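Long-range contacts in insecticidal Delta-Endotoxin Cry8Ea1 (Bacillus Thuringiensis, PDB 3EB7), which kills insect larvae as a three-domain Cry toxin, probably by binding receptors in the larval midgut and inserting its helical domain into the membrane to form pores: residues Lys274-Asp278 / Val453-Gly459; Ser483-Leu489 / Gln559-Ser565. All blocks are in the same frame, centred on the assembly; numbering follows the deposited sequence.

Interactions 1 and 2 meet at the loop 453-459, which packs on 274-278 and also hydrogen-bonds Val486 of strand 482-491. Interaction 1 comes first along the chain and joins the loop ahead of strand 278-292, in the central β-sheet domain of the Cry fold, to the loop after strand 448-452 in the C-terminal domain. Interaction 2 follows wholly within that last domain, a β-sandwich of the galactose-binding type, and pairs strand 482-491 with strand 559-567. Their centres lie about 11 Å apart, and they touch: the side chains of Ser457 (OG) and Asp458 (OD2) hydrogen-bond O and N of Val486, respectively. The interdomain contact is thus tied directly to the sandwich sheet.

Interaction 1 (Lys274-Asp278 / Val453-Gly459); sequences KHLFD and VVKASDG
With CG lying beside its backbone N (chi1 -76°), Leu276 sends its two methyls over the turn 453-459, whereas Phe277 has CG anti to N (chi1 -175°), which sets its ring alongside the chain of Lys455. The branches of Leu276 divide the work. CD2 approaches the carbonyl oxygen of Val454, at 3.3 Å from O, and also packs on Ala456 CB at 4.1 Å; CD1 reaches further along the turn to the backbone of Asp458. Phe277 and Lys455 run side by side in the same direction, and Lys455 CE comes within 3.9 Å of Phe277 CD2, meeting the ring obliquely. The ammonium group beyond is held by Asp438 in a salt bridge, with Asn441 and Gln237 as further partners.

One direct hydrogen bond joins the backbones, from Phe277 N to Val454 O at 2.9 Å. The donor stands above the carbonyl plane, 36° out of it, and so is not on a lone pair. A water donates to Phe277 O at 2.7 Å and to Ala456 O at 3.1 Å, linking two carbonyls that could not bond each other. His275 ND1 donates to Leu276 O within its own segment, and its NE2 is hydrogen-bonded to Glu241. Chemically, the domain boundary combines a small apolar patch with direct and water-mediated backbone bonds, and its buried lysine charge is probably balanced by Asp438.

Interaction 2 (Ser483-Leu489 / Gln559-Ser565); sequences STGVIRL and QDTLKIS
Backbone hydrogen bonds make the frame between 483-489 and 559-565. Ile487 and Leu562 form an antiparallel hydrogen-bonded pair with two bonds of 2.9 Å, Ile487 N to Leu562 O and Leu562 N to Ile487 O; Leu489 and Asp560 repeat the pattern. The register shifts by one residue between Ile487 and Ser483, and a separate ladder holds the non-hydrogen-bonded pair Ser483 and Ser565, beside which Thr484 N bonds Ile564 O.

Side-chain hydroxyls add polar bonds near the irregular part. Thr484 OG1, placed between backbone N and carbonyl carbon (chi1 61°), accepts an almost straight bond from Ile564 N at 3.0 Å (175°) and itself donates to Gly485 O. The hydroxyls Ser483 OG and Ser565 OG share a hydrogen bond of 2.9 Å.

Apolar contacts lie on both faces. Leu489 CD1 meets Leu562 CD2 at 3.7 Å, on the face where Ile487 and Leu562 pack against strand 578-588 of the sandwich; on the other, Val486 CG1 presses tightly on Thr561 CG2 at 3.4 Å.

Arg488 adds contact without a cross-strand hydrogen bond; its NH1 makes only a weak one to Leu489 O in its own segment. Its bent chain lays the guanidinium across Gln559, whose C sits at the group's edge, with Asp560 O over one face. Thr484 OG1 accepts the Ile564 N-H where the carbonyl of Thr484 has turned away, which probably keeps that amide satisfied at the break.

Interaction 1 (Lys274-Asp278 / Val453-Gly459)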
ATOM      1  N   LYS A 274      -7.977   5.220  13.725  1.00 24.84           N
ATOM      2  CA  LYS A 274      -6.891   5.947  13.084  1.00 25.55           C
ATOM      3  C   LYS A 274      -5.721   6.197  14.087  1.00 24.27           C
ATOM      4  O   LYS A 274      -5.951   6.387  15.273  1.00 24.14           O
ATOM      5  CB  LYS A 274      -7.454   7.232  12.431  1.00 26.93           C
ATOM      6  CG  LYS A 274      -8.343   6.973  11.180  1.00 27.61           C
ATOM      7  CD  LYS A 274      -7.502   6.552   9.944  1.00 28.49           C
ATOM      8  CE  LYS A 274      -8.287   6.567   8.625  1.00 30.81           C
ATOM      9  NZ  LYS A 274      -9.771   6.450   8.809  1.00 34.86           N
ATOM     10  N   HIS A 275      -4.478   6.079  13.623  1.00 22.55           N
ATOM     11  CA  HIS A 275      -3.309   6.098  14.528  1.00 21.73           C
ATOM     12  C   HIS A 275      -2.124   6.502  13.680  1.00 21.02           C
ATOM     13  O   HIS A 275      -2.172   6.426  12.445  1.00 21.43           O
ATOM     14  CB  HIS A 275      -3.030   4.683  15.125  1.00 21.74           C
ATOM     15  CG  HIS A 275      -2.953   3.592  14.077  1.00 19.32           C
ATOM     16  ND1 HIS A 275      -1.759   3.148  13.548  1.00 14.91           N
ATOM     17  CD2 HIS A 275      -3.929   2.909  13.426  1.00 16.85           C
ATOM     18  CE1 HIS A 275      -2.003   2.233  12.619  1.00 18.21           C
ATOM     19  NE2 HIS A 275      -3.311   2.057  12.533  1.00 15.15           N
ATOM     20  N   LEU A 276      -1.060   6.924  14.344  1.00 19.88           N
ATOM     21  CA  LEU A 276       0.199   7.220  13.687  1.00 19.47           C
ATOM     22  C   LEU A 276       0.865   5.918  13.287  1.00 19.13           C
ATOM     23  O   LEU A 276       0.691   4.890  13.947  1.00 19.58           O
ATOM     24  CB  LEU A 276       1.119   7.996  14.664  1.00 19.83           C
ATOM     25  CG  LEU A 276       0.705   9.462  14.824  1.00 20.42           C
ATOM     26  CD1 LEU A 276       1.139   9.936  16.194  1.00 20.57           C
ATOM     27  CD2 LEU A 276       1.277  10.321  13.659  1.00 19.55           C
ATOM     28  N   PHE A 277       1.631   5.943  12.214  1.00 19.20           N
ATOM     29  CA  PHE A 277       2.287   4.729  11.735  1.00 19.06           C
ATOM     30  C   PHE A 277       3.059   4.076  12.890  1.00 19.01           C
ATOM     31  O   PHE A 277       3.817   4.737  13.570  1.00 18.49           O
ATOM     32  CB  PHE A 277       3.218   5.081  10.576  1.00 18.87           C
ATOM     33  CG  PHE A 277       3.853   3.878   9.929  1.00 20.19           C
ATOM     34  CD1 PHE A 277       3.164   3.137   8.964  1.00 18.75           C
ATOM     35  CD2 PHE A 277       5.131   3.473  10.290  1.00 20.36           C
ATOM     36  CE1 PHE A 277       3.747   2.022   8.350  1.00 17.20           C
ATOM     37  CE2 PHE A 277       5.705   2.355   9.691  1.00 20.59           C
ATOM     38  CZ  PHE A 277       4.991   1.626   8.710  1.00 17.92           C
ATOM     39  N   ASP A 278       2.847   2.793  13.149  1.00 19.65           N
ATOM     40  CA  ASP A 278       3.497   2.163  14.327  1.00 20.08           C
ATOM     41  C   ASP A 278       4.059   0.747  14.099  1.00 19.53           C
ATOM     42  O   ASP A 278       3.832   0.139  13.067  1.00 18.87           O
ATOM     43  CB  ASP A 278       2.608   2.221  15.580  1.00 20.45           C
ATOM     44  CG  ASP A 278       1.293   1.462  15.430  1.00 22.98           C
ATOM     45  OD1 ASP A 278       1.102   0.755  14.422  1.00 25.90           O
ATOM     46  OD2 ASP A 278       0.437   1.550  16.352  1.00 27.86           O
ATOM     47  N   VAL A 453       3.788  12.328   6.841  1.00 21.81           N
ATOM     48  CA  VAL A 453       3.821  12.915   8.195  1.00 21.84           C
ATOM     49  C   VAL A 453       3.176  12.024   9.277  1.00 21.47           C
ATOM     50  O   VAL A 453       3.378  12.236  10.486  1.00 20.90           O
ATOM     51  CB  VAL A 453       3.247  14.358   8.235  1.00 22.00           C
ATOM     52  CG1 VAL A 453       4.135  15.310   7.424  1.00 21.36           C
ATOM     53  CG2 VAL A 453       1.759  14.368   7.731  1.00 22.77           C
ATOM     54  N   VAL A 454       2.440  11.010   8.829  1.00 20.98           N
ATOM     55  CA  VAL A 454       1.843  10.009   9.711  1.00 19.80           C
ATOM     56  C   VAL A 454       2.948   9.157  10.397  1.00 19.52           C
ATOM     57  O   VAL A 454       2.687   8.466  11.379  1.00 20.82           O
ATOM     58  CB  VAL A 454       0.725   9.199   8.971  1.00 19.94           C
ATOM     59  CG1 VAL A 454       1.295   8.196   7.928  1.00 19.15           C
ATOM     60  CG2 VAL A 454      -0.228   8.533   9.957  1.00 19.74           C
ATOM     61  N   LYS A 455       4.184   9.288   9.936  1.00 17.83           N
ATOM     62  CA  LYS A 455       5.336   8.640  10.562  1.00 17.73           C
ATOM     63  C   LYS A 455       5.985   9.480  11.668  1.00 17.61           C
ATOM     64  O   LYS A 455       7.184   9.337  11.941  1.00 17.12           O
ATOM     65  CB  LYS A 455       6.399   8.269   9.502  1.00 17.24           C
ATOM     66  CG  LYS A 455       5.863   7.468   8.303  1.00 16.07           C
ATOM     67  CD  LYS A 455       7.089   6.951   7.539  1.00 19.61           C
ATOM     68  CE  LYS A 455       7.535   5.565   8.062  1.00 17.62           C
ATOM     69  NZ  LYS A 455       8.965   5.261   7.798  1.00 15.53           N
ATOM     70  N   ALA A 456       5.217  10.392  12.264  1.00 18.54           N
ATOM     71  CA  ALA A 456       5.681  11.167  13.432  1.00 18.72           C
ATOM     72  C   ALA A 456       5.694  10.342  14.696  1.00 19.94           C
ATOM     73  O   ALA A 456       4.958   9.343  14.830  1.00 20.34           O
ATOM     74  CB  ALA A 456       4.829  12.375  13.631  1.00 19.49           C
ATOM     75  N   SER A 457       6.533  10.758  15.648  1.00 21.60           N
ATOM     76  CA  SER A 457       6.691  10.043  16.909  1.00 21.95           C
ATOM     77  C   SER A 457       5.533  10.297  17.846  1.00 23.06           C
ATOM     78  O   SER A 457       5.391   9.594  18.852  1.00 24.12           O
ATOM     79  CB  SER A 457       7.993  10.477  17.601  1.00 22.73           C
ATOM     80  OG  SER A 457       7.949  11.857  17.991  1.00 21.02           O
ATOM     81  N   ASP A 458       4.723  11.308  17.549  1.00 23.71           N
ATOM     82  CA  ASP A 458       3.614  11.729  18.431  1.00 25.40           C
ATOM     83  C   ASP A 458       2.809  12.894  17.773  1.00 25.16           C
ATOM     84  O   ASP A 458       3.081  13.291  16.635  1.00 25.70           O
ATOM     85  CB  ASP A 458       4.175  12.285  19.756  1.00 25.33           C
ATOM     86  CG  ASP A 458       4.966  13.600  19.556  1.00 30.50           C
ATOM     87  OD1 ASP A 458       5.625  14.052  20.512  1.00 35.99           O
ATOM     88  OD2 ASP A 458       4.920  14.209  18.459  1.00 31.34           O
ATOM     89  N   GLY A 459       1.833  13.439  18.489  1.00 24.71           N
ATOM     90  CA  GLY A 459       1.055  14.559  17.993  1.00 24.27           C
ATOM     91  C   GLY A 459      -0.271  14.029  17.478  1.00 24.65           C
ATOM     92  O   GLY A 459      -0.688  12.912  17.815  1.00 24.17           O
TER
HETATM   93  O   HOH W   1       5.791   6.634  13.469  1.00 15.76           O

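Interaction 2 (Ser483-Leu489 / Gln559-Ser565)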
ATOM      1  N   SER A 483       0.246  21.709  14.598  1.00 26.15           N
ATOM      2  CA  SER A 483       1.495  21.163  14.099  1.00 25.28           C
ATOM      3  C   SER A 483       1.364  19.661  13.911  1.00 24.93           C
ATOM      4  O   SER A 483       0.547  19.013  14.574  1.00 23.98           O
ATOM      5  CB  SER A 483       2.612  21.432  15.087  1.00 25.26           C
ATOM      6  OG  SER A 483       2.850  22.818  15.172  1.00 29.32           O
ATOM      7  N   THR A 484       2.163  19.114  13.002  1.00 24.60           N
ATOM      8  CA  THR A 484       2.354  17.686  12.965  1.00 25.41           C
ATOM      9  C   THR A 484       3.099  17.335  14.234  1.00 25.85           C
ATOM     10  O   THR A 484       3.527  18.222  14.963  1.00 25.89           O
ATOM     11  CB  THR A 484       3.239  17.235  11.781  1.00 25.10           C
ATOM     12  OG1 THR A 484       4.539  17.825  11.909  1.00 25.37           O
ATOM     13  CG2 THR A 484       2.596  17.589  10.432  1.00 24.11           C
ATOM     14  N   GLY A 485       3.248  16.038  14.508  1.00 26.82           N
ATOM     15  CA  GLY A 485       4.163  15.602  15.561  1.00 25.82           C
ATOM     16  C   GLY A 485       5.625  15.879  15.208  1.00 26.25           C
ATOM     17  O   GLY A 485       5.970  16.290  14.073  1.00 25.54           O
ATOM     18  N   VAL A 486       6.480  15.676  16.203  1.00 25.05           N
ATOM     19  CA  VAL A 486       7.889  15.572  15.964  1.00 24.73           C
ATOM     20  C   VAL A 486       8.163  14.286  15.157  1.00 24.76           C
ATOM     21  O   VAL A 486       7.866  13.177  15.625  1.00 23.82           O
ATOM     22  CB  VAL A 486       8.622  15.505  17.292  1.00 24.57           C
ATOM     23  CG1 VAL A 486      10.108  15.515  17.051  1.00 25.18           C
ATOM     24  CG2 VAL A 486       8.195  16.697  18.177  1.00 25.79           C
ATOM     25  N   ILE A 487       8.666  14.466  13.936  1.00 24.34           N
ATOM     26  CA  ILE A 487       9.098  13.380  13.100  1.00 25.19           C
ATOM     27  C   ILE A 487      10.592  13.162  13.364  1.00 26.25           C
ATOM     28  O   ILE A 487      11.420  14.068  13.156  1.00 24.77           O
ATOM     29  CB  ILE A 487       8.883  13.646  11.594  1.00 25.39           C
ATOM     30  CG1 ILE A 487       7.431  13.989  11.297  1.00 24.67           C
ATOM     31  CG2 ILE A 487       9.409  12.441  10.730  1.00 24.38           C
ATOM     32  CD1 ILE A 487       7.217  14.426   9.902  1.00 27.21           C
ATOM     33  N   ARG A 488      10.905  11.955  13.838  1.00 26.88           N
ATOM     34  CA  ARG A 488      12.264  11.588  14.220  1.00 28.30           C
ATOM     35  C   ARG A 488      12.974  10.959  13.039  1.00 27.09           C
ATOM     36  O   ARG A 488      12.408  10.089  12.353  1.00 27.86           O
ATOM     37  CB  ARG A 488      12.202  10.657  15.416  1.00 28.83           C
ATOM     38  CG  ARG A 488      13.092   9.423  15.298  1.00 36.06           C
ATOM     39  CD  ARG A 488      14.024   9.303  16.524  1.00 42.65           C
ATOM     40  NE  ARG A 488      14.599  10.619  16.833  1.00 43.90           N
ATOM     41  CZ  ARG A 488      15.670  11.118  16.230  1.00 44.79           C
ATOM     42  NH1 ARG A 488      16.302  10.388  15.283  1.00 41.62           N
ATOM     43  NH2 ARG A 488      16.100  12.337  16.588  1.00 43.40           N
ATOM     44  N   LEU A 489      14.184  11.427  12.767  1.00 26.49           N
ATOM     45  CA  LEU A 489      14.892  11.082  11.531  1.00 26.20           C
ATOM     46  C   LEU A 489      16.318  10.526  11.724  1.00 26.50           C
ATOM     47  O   LEU A 489      17.015  10.874  12.683  1.00 27.24           O
ATOM     48  CB  LEU A 489      14.979  12.310  10.627  1.00 26.10           C
ATOM     49  CG  LEU A 489      13.775  13.197  10.294  1.00 26.25           C
ATOM     50  CD1 LEU A 489      14.324  14.468   9.637  1.00 26.52           C
ATOM     51  CD2 LEU A 489      12.796  12.443   9.368  1.00 23.52           C
ATOM     52  N   GLN A 559      20.789  12.124  14.223  1.00 30.72           N
ATOM     53  CA  GLN A 559      19.465  11.876  14.736  1.00 31.49           C
ATOM     54  C   GLN A 559      18.841  13.250  14.907  1.00 31.47           C
ATOM     55  O   GLN A 559      19.124  13.928  15.895  1.00 32.08           O
ATOM     56  CB  GLN A 559      19.554  11.167  16.090  1.00 31.99           C
ATOM     57  CG  GLN A 559      19.755   9.651  16.013  1.00 34.49           C
ATOM     58  CD  GLN A 559      21.154   9.267  15.596  1.00 39.38           C
ATOM     59  OE1 GLN A 559      22.102   9.359  16.409  1.00 41.50           O
ATOM     60  NE2 GLN A 559      21.309   8.810  14.322  1.00 40.13           N
ATOM     61  N   ASP A 560      18.034  13.671  13.927  1.00 30.51           N
ATOM     62  CA  ASP A 560      17.425  15.003  13.919  1.00 30.04           C
ATOM     63  C   ASP A 560      15.892  14.908  13.847  1.00 30.24           C
ATOM     64  O   ASP A 560      15.322  13.809  13.729  1.00 30.55           O
ATOM     65  CB  ASP A 560      18.012  15.869  12.774  1.00 29.70           C
ATOM     66  CG  ASP A 560      18.282  17.341  13.200  1.00 28.60           C
ATOM     67  OD1 ASP A 560      17.617  17.899  14.091  1.00 26.27           O
ATOM     68  OD2 ASP A 560      19.161  17.967  12.616  1.00 27.09           O
ATOM     69  N   THR A 561      15.220  16.042  13.983  1.00 29.72           N
ATOM     70  CA  THR A 561      13.773  16.041  13.951  1.00 29.31           C
ATOM     71  C   THR A 561      13.295  17.016  12.918  1.00 27.93           C
ATOM     72  O   THR A 561      14.026  17.915  12.551  1.00 27.09           O
ATOM     73  CB  THR A 561      13.154  16.435  15.286  1.00 29.37           C
ATOM     74  OG1 THR A 561      13.688  17.688  15.668  1.00 32.20           O
ATOM     75  CG2 THR A 561      13.480  15.425  16.360  1.00 29.86           C
ATOM     76  N   LEU A 562      12.065  16.800  12.444  1.00 26.90           N
ATOM     77  CA  LEU A 562      11.376  17.721  11.562  1.00 25.95           C
ATOM     78  C   LEU A 562       9.953  17.885  12.073  1.00 26.06           C
ATOM     79  O   LEU A 562       9.387  16.980  12.675  1.00 25.38           O
ATOM     80  CB  LEU A 562      11.384  17.160  10.158  1.00 25.62           C
ATOM     81  CG  LEU A 562      11.907  17.973   8.959  1.00 27.12           C
ATOM     82  CD1 LEU A 562      13.094  18.914   9.262  1.00 20.83           C
ATOM     83  CD2 LEU A 562      12.272  16.990   7.825  1.00 26.70           C
ATOM     84  N   LYS A 563       9.359  19.046  11.846  1.00 26.44           N
ATOM     85  CA  LYS A 563       8.010  19.284  12.338  1.00 27.01           C
ATOM     86  C   LYS A 563       7.396  20.360  11.468  1.00 26.90           C
ATOM     87  O   LYS A 563       8.059  21.334  11.152  1.00 27.31           O
ATOM     88  CB  LYS A 563       8.027  19.690  13.833  1.00 27.06           C
ATOM     89  CG  LYS A 563       6.647  20.012  14.422  1.00 27.44           C
ATOM     90  CD  LYS A 563       6.776  20.490  15.834  1.00 28.75           C
ATOM     91  CE  LYS A 563       6.170  21.847  15.947  1.00 33.55           C
ATOM     92  NZ  LYS A 563       6.741  22.758  16.990  1.00 36.25           N
ATOM     93  N   ILE A 564       6.147  20.156  11.056  1.00 26.36           N
ATOM     94  CA  ILE A 564       5.486  21.087  10.176  1.00 25.19           C
ATOM     95  C   ILE A 564       4.421  21.786  10.989  1.00 25.09           C
ATOM     96  O   ILE A 564       3.656  21.142  11.720  1.00 23.89           O
ATOM     97  CB  ILE A 564       4.857  20.387   8.916  1.00 25.76           C
ATOM     98  CG1 ILE A 564       5.893  19.600   8.081  1.00 24.71           C
ATOM     99  CG2 ILE A 564       4.115  21.396   8.024  1.00 26.65           C
ATOM    100  CD1 ILE A 564       7.173  20.347   7.750  1.00 24.10           C
ATOM    101  N   SER A 565       4.390  23.113  10.881  1.00 25.22           N
ATOM    102  CA  SER A 565       3.392  23.923  11.585  1.00 24.97           C
ATOM    103  C   SER A 565       2.534  24.694  10.597  1.00 24.21           C
ATOM    104  O   SER A 565       3.073  25.279   9.634  1.00 23.46           O
ATOM    105  CB  SER A 565       4.107  24.900  12.520  1.00 25.37           C
ATOM    106  OG  SER A 565       4.764  24.188  13.563  1.00 28.73           O
TER